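Local coordinates for glycerol uptake operon antiterminator-related protein (Thermotoga maritima, PDB 1VKF), which is of unproven function but probably acts in glycerol-3-phosphate-responsive antitermination of transcription of glycerol uptake genes, at residues A[151-156]-A[171-176]. Numbering follows the deposited sequence.
Sequences TVIAAG and VSAIST
Two neighbouring parallel strands of a TIM-type barrel, 151-155 and 173-176, pair here as the beta strands of a beta-alpha-beta unit whose helix is 161-167. A154 is central to the pairing. A154 N donates to A173 O at 2.8 Å, and A154 O accepts from S175 N at 2.9 Å. I174 CA also approaches A154 O, at 3.2 Å, as a CA-H...O contact. Before the second strand begins, S172 N reaches V152 O in a longer, more bent bond (3.1 Å, 137° at the hydrogen).

Two waters bridge the segments near their ends. One accepts from V152 N and bonds S172 OG. The other accepts from G156 N and donates to S175 O.

On the face of the sheet turned to the helices, A154 CB packs against I174 CG1 and V171 CG2. V171 CG2 lies between its own backbone N and carbonyl carbon, and from there it reaches A154 CB at 4.1 Å. V171 CG1 meets V152 CG1 at 4.0 Å. Helices 140-144 and 161-167 cover this layer.

The inner face carries I153, A155, A173 and S175. I153 CG1 lies against A173 CB, while I153 CG2 touches S175 CB at 4.1 Å. I18 of strand 16-21 packs on both I153 and A173. S175 OG lies anti to its backbone N (chi1 171°) and hydrogen-bonds a bound citrate, probably from the crystallisation liquor. The backbone bonds thus fix the two strands side by side, with apolar packing on both faces. The S175 hydroxyl at the inner face can hydrogen-bond a small polar ligand, consistent with a ligand pocket at the C-terminal strand ends.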
loop_
_atom_site.group_PDB
_atom_site.type_symbol
_atom_site.label_atom_id
_atom_site.label_comp_id
_atom_site.label_asym_id
_atom_site.label_seq_id
_atom_site.Cartn_x
_atom_site.Cartn_y
_atom_site.Cartn_z
ATOM N N THR A 151 -1.119 -1.096 -12.251
ATOM C CA THR A 151 -0.362 -1.895 -11.292
ATOM C C THR A 151 -1.261 -2.302 -10.154
ATOM O O THR A 151 -1.872 -1.446 -9.524
ATOM C CB THR A 151 0.791 -1.074 -10.756
ATOM O OG1 THR A 151 1.634 -0.688 -11.835
ATOM C CG2 THR A 151 1.692 -1.914 -9.878
ATOM N N VAL A 152 -1.378 -3.604 -9.908
ATOM C CA VAL A 152 -2.118 -4.111 -8.764
ATOM C C VAL A 152 -1.156 -4.730 -7.729
ATOM O O VAL A 152 -0.293 -5.545 -8.057
ATOM C CB VAL A 152 -3.197 -5.140 -9.192
ATOM C CG1 VAL A 152 -3.891 -5.756 -7.959
ATOM C CG2 VAL A 152 -4.207 -4.481 -10.125
ATOM N N ILE A 153 -1.306 -4.303 -6.483
ATOM C CA ILE A 153 -0.670 -4.926 -5.350
ATOM C C ILE A 153 -1.746 -5.668 -4.599
ATOM O O ILE A 153 -2.783 -5.098 -4.235
ATOM C CB ILE A 153 -0.056 -3.859 -4.451
ATOM C CG1 ILE A 153 0.991 -3.058 -5.192
ATOM C CG2 ILE A 153 0.525 -4.512 -3.162
ATOM C CD1 ILE A 153 1.274 -1.724 -4.570
ATOM N N ALA A 154 -1.516 -6.945 -4.369
ATOM C CA ALA A 154 -2.427 -7.748 -3.601
ATOM C C ALA A 154 -2.106 -7.636 -2.141
ATOM O O ALA A 154 -0.959 -7.594 -1.766
ATOM C CB ALA A 154 -2.331 -9.178 -4.027
ATOM N N ALA A 155 -3.127 -7.597 -1.310
ATOM C CA ALA A 155 -2.889 -7.677 0.138
ATOM C C ALA A 155 -4.031 -8.302 0.877
ATOM O O ALA A 155 -5.201 -8.098 0.540
ATOM C CB ALA A 155 -2.619 -6.220 0.685
ATOM N N GLY A 156 -3.700 -8.981 1.977
ATOM C CA GLY A 156 -4.712 -9.505 2.879
ATOM C C GLY A 156 -4.972 -10.981 2.781
ATOM O O GLY A 156 -5.312 -11.498 1.728
ATOM N N VAL A 171 -0.475 -10.407 -10.702
ATOM C CA VAL A 171 -0.407 -9.057 -10.154
ATOM C C VAL A 171 1.079 -8.736 -9.916
ATOM O O VAL A 171 1.904 -9.634 -9.871
ATOM C CB VAL A 171 -1.253 -8.897 -8.856
ATOM C CG1 VAL A 171 -2.697 -9.396 -9.054
ATOM C CG2 VAL A 171 -0.625 -9.602 -7.679
ATOM N N SER A 172 1.401 -7.465 -9.750
ATOM C CA SER A 172 2.794 -7.053 -9.669
ATOM C C SER A 172 3.437 -7.445 -8.367
ATOM O O SER A 172 4.585 -7.874 -8.361
ATOM C CB SER A 172 2.918 -5.551 -9.827
ATOM O OG SER A 172 2.567 -5.206 -11.143
ATOM N N ALA A 173 2.696 -7.274 -7.281
ATOM C CA ALA A 173 3.274 -7.426 -5.942
ATOM C C ALA A 173 2.263 -7.853 -4.904
ATOM O O ALA A 173 1.078 -7.784 -5.114
ATOM C CB ALA A 173 3.888 -6.101 -5.547
ATOM N N ILE A 174 2.752 -8.289 -3.754
ATOM C CA ILE A 174 1.941 -8.563 -2.584
ATOM C C ILE A 174 2.526 -7.868 -1.360
ATOM O O ILE A 174 3.708 -8.002 -1.098
ATOM C CB ILE A 174 1.963 -10.089 -2.254
ATOM C CG1 ILE A 174 1.341 -10.914 -3.379
ATOM C CG2 ILE A 174 1.287 -10.345 -0.933
ATOM C CD1 ILE A 174 1.588 -12.416 -3.249
ATOM N N SER A 175 1.694 -7.153 -0.624
ATOM C CA SER A 175 2.044 -6.554 0.618
ATOM C C SER A 175 1.695 -7.524 1.729
ATOM O O SER A 175 0.562 -7.962 1.860
ATOM C CB SER A 175 1.329 -5.215 0.842
ATOM O OG SER A 175 1.565 -4.779 2.200
ATOM N N THR A 176 2.672 -7.853 2.574
ATOM C CA THR A 176 2.459 -8.792 3.695
ATOM C C THR A 176 3.434 -8.552 4.823
ATOM O O THR A 176 4.565 -8.084 4.588
ATOM C CB THR A 176 2.661 -10.261 3.185
ATOM O OG1 THR A 176 2.577 -11.211 4.268
ATOM C CG2 THR A 176 4.035 -10.439 2.551
HETATM O O HOH W 1 -0.123 -5.459 -11.623
HETATM O O HOH W 2 -1.132 -10.121 2.563
#